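Local atomic coordinates of alpha-galactosidase (Lactobacillus brevis, PDB entry 3MI6), a protein that probably hydrolyses terminal, non-reducing alpha-D-galactose residues from alpha-galactosides such as galactose oligosaccharides and galactomannans. Residues 206-211 / 234-239. Residues are numbered along the deposited sequence; the frame is centred on the assembly and turned at random.
Sequences LYRHPL and MLARPQ
Arg208 reaches over strand 192-197 to Ala236 on one face of the large antiparallel sheet of the N-terminal beta-sandwich domain of this family 36 glycosidase. That strand runs between 205-210, outermost within the chain, and 233-236, so side chains make the contact. CG of Arg208 lies anti to the backbone N (chi1 170°), and the side chain stays extended to NE. CB, CG and CD span the gap, making no close approach to 234-239. NE forms a salt bridge with Asp192, on the intervening strand. NH1 is hydrogen-bonded to the backbone O of Thr240, and NH2 also has a hydrogen bond to a residue flanking the segments. Ala236 CB sits over one face of the guanidinium, 3.7 Å from NH2 of Arg208. Met305 of helix 305-319 also touches the arginine.

A second, apolar contact involves Leu211 and Leu235, whose side chains cross at about a right angle. CD2 of Leu211 is 4.0 Å from CD2 of Leu235. Both leucines also pack on Ile262 of another sheet. Arg208 NH2 lies 3.1 Å from Arg237 O, near the guanidinium plane, and 3.4 Å from Pro238 O, obliquely; its N-H bonds point too far off either oxygen for a hydrogen bond.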
loop_
_atom_site.group_PDB
_atom_site.type_symbol
_atom_site.label_atom_id
_atom_site.label_comp_id
_atom_site.label_asym_id
_atom_site.label_seq_id
_atom_site.Cartn_x
_atom_site.Cartn_y
_atom_site.Cartn_z
ATOM N N LEU D 206 13.228 -12.814 -2.340
ATOM C CA LEU D 206 11.783 -13.010 -2.418
ATOM C C LEU D 206 11.042 -11.760 -2.940
ATOM O O LEU D 206 11.318 -10.641 -2.525
ATOM C CB LEU D 206 11.268 -13.411 -1.045
ATOM C CG LEU D 206 9.812 -13.853 -0.882
ATOM C CD1 LEU D 206 9.737 -14.737 0.335
ATOM C CD2 LEU D 206 8.819 -12.693 -0.752
ATOM N N TYR D 207 10.121 -11.958 -3.877
ATOM C CA TYR D 207 9.308 -10.862 -4.398
ATOM C C TYR D 207 7.854 -11.270 -4.263
ATOM O O TYR D 207 7.502 -12.425 -4.488
ATOM C CB TYR D 207 9.643 -10.535 -5.852
ATOM C CG TYR D 207 10.984 -9.910 -6.022
ATOM C CD1 TYR D 207 11.142 -8.529 -5.955
ATOM C CD2 TYR D 207 12.119 -10.691 -6.219
ATOM C CE1 TYR D 207 12.400 -7.937 -6.103
ATOM C CE2 TYR D 207 13.382 -10.103 -6.362
ATOM C CZ TYR D 207 13.508 -8.725 -6.305
ATOM O OH TYR D 207 14.752 -8.138 -6.440
ATOM N N ARG D 208 7.008 -10.334 -3.857
ATOM C CA ARG D 208 5.642 -10.685 -3.502
ATOM C C ARG D 208 4.692 -9.667 -4.120
ATOM O O ARG D 208 4.700 -8.506 -3.739
ATOM C CB ARG D 208 5.490 -10.770 -1.977
ATOM C CG ARG D 208 4.031 -10.904 -1.508
ATOM C CD ARG D 208 3.871 -11.449 -0.087
ATOM N NE ARG D 208 2.478 -11.802 0.173
ATOM C CZ ARG D 208 2.060 -12.512 1.216
ATOM N NH1 ARG D 208 2.902 -12.968 2.123
ATOM N NH2 ARG D 208 0.789 -12.788 1.343
ATOM N N HIS D 209 3.915 -10.100 -5.106
ATOM C CA HIS D 209 3.032 -9.196 -5.857
ATOM C C HIS D 209 1.620 -9.779 -6.048
ATOM O O HIS D 209 1.435 -10.985 -6.243
ATOM C CB HIS D 209 3.663 -8.807 -7.215
ATOM C CG HIS D 209 4.885 -7.947 -7.087
ATOM N ND1 HIS D 209 6.147 -8.464 -6.881
ATOM C CD2 HIS D 209 5.029 -6.602 -7.094
ATOM C CE1 HIS D 209 7.016 -7.477 -6.774
ATOM N NE2 HIS D 209 6.364 -6.337 -6.903
ATOM N N PRO D 210 0.612 -8.919 -5.969
ATOM C CA PRO D 210 -0.760 -9.361 -6.214
ATOM C C PRO D 210 -0.920 -9.753 -7.683
ATOM O O PRO D 210 -0.312 -9.101 -8.524
ATOM C CB PRO D 210 -1.593 -8.101 -5.930
ATOM C CG PRO D 210 -0.707 -7.188 -5.185
ATOM C CD PRO D 210 0.691 -7.488 -5.663
ATOM N N LEU D 211 -1.703 -10.790 -7.982
ATOM C CA LEU D 211 -1.992 -11.160 -9.356
ATOM C C LEU D 211 -2.702 -10.004 -10.033
ATOM O O LEU D 211 -3.277 -9.140 -9.358
ATOM C CB LEU D 211 -2.886 -12.394 -9.387
ATOM C CG LEU D 211 -2.271 -13.787 -9.576
ATOM C CD1 LEU D 211 -0.752 -13.789 -9.477
ATOM C CD2 LEU D 211 -2.870 -14.744 -8.580
HETATM N N MSE D 234 4.979 -19.522 -5.077
HETATM C CA MSE D 234 3.823 -19.687 -4.205
HETATM C C MSE D 234 2.685 -18.796 -4.638
HETATM O O MSE D 234 2.914 -17.742 -5.248
HETATM C CB MSE D 234 4.192 -19.388 -2.763
HETATM C CG MSE D 234 5.276 -20.297 -2.242
HETATM SE SE MSE D 234 5.727 -20.051 -0.359
HETATM C CE MSE D 234 6.456 -18.247 -0.495
ATOM N N LEU D 235 1.459 -19.244 -4.366
ATOM C CA LEU D 235 0.296 -18.366 -4.432
ATOM C C LEU D 235 -0.230 -18.206 -3.022
ATOM O O LEU D 235 -0.808 -19.148 -2.465
ATOM C CB LEU D 235 -0.815 -18.956 -5.287
ATOM C CG LEU D 235 -0.822 -18.856 -6.809
ATOM C CD1 LEU D 235 -2.244 -19.110 -7.282
ATOM C CD2 LEU D 235 -0.349 -17.498 -7.267
ATOM N N ALA D 236 -0.029 -17.033 -2.430
ATOM C CA ALA D 236 -0.525 -16.810 -1.082
ATOM C C ALA D 236 -1.790 -15.966 -1.106
ATOM O O ALA D 236 -1.953 -15.096 -1.968
ATOM C CB ALA D 236 0.537 -16.154 -0.229
ATOM N N ARG D 237 -2.701 -16.237 -0.178
ATOM C CA ARG D 237 -3.779 -15.307 0.071
ATOM C C ARG D 237 -3.086 -14.053 0.598
ATOM O O ARG D 237 -1.957 -14.145 1.107
ATOM C CB ARG D 237 -4.744 -15.892 1.088
ATOM C CG ARG D 237 -5.604 -17.019 0.535
ATOM C CD ARG D 237 -6.534 -16.514 -0.563
ATOM N NE ARG D 237 -7.607 -17.459 -0.857
ATOM C CZ ARG D 237 -8.423 -17.358 -1.902
ATOM N NH1 ARG D 237 -8.276 -16.363 -2.768
ATOM N NH2 ARG D 237 -9.375 -18.266 -2.089
ATOM N N PRO D 238 -3.738 -12.880 0.461
ATOM C CA PRO D 238 -3.109 -11.572 0.736
ATOM C C PRO D 238 -2.563 -11.414 2.149
ATOM O O PRO D 238 -1.609 -10.660 2.326
ATOM C CB PRO D 238 -4.249 -10.580 0.510
ATOM C CG PRO D 238 -5.143 -11.279 -0.482
ATOM C CD PRO D 238 -5.104 -12.731 -0.072
ATOM N N GLN D 239 -3.137 -12.115 3.123
ATOM C CA GLN D 239 -2.713 -11.980 4.512
ATOM C C GLN D 239 -1.920 -13.157 5.028
ATOM O O GLN D 239 -1.538 -13.194 6.189
ATOM C CB GLN D 239 -3.909 -11.744 5.429
ATOM C CG GLN D 239 -4.143 -10.286 5.712
ATOM C CD GLN D 239 -4.751 -9.559 4.528
ATOM O OE1 GLN D 239 -4.292 -8.468 4.160
ATOM N NE2 GLN D 239 -5.796 -10.158 3.921
#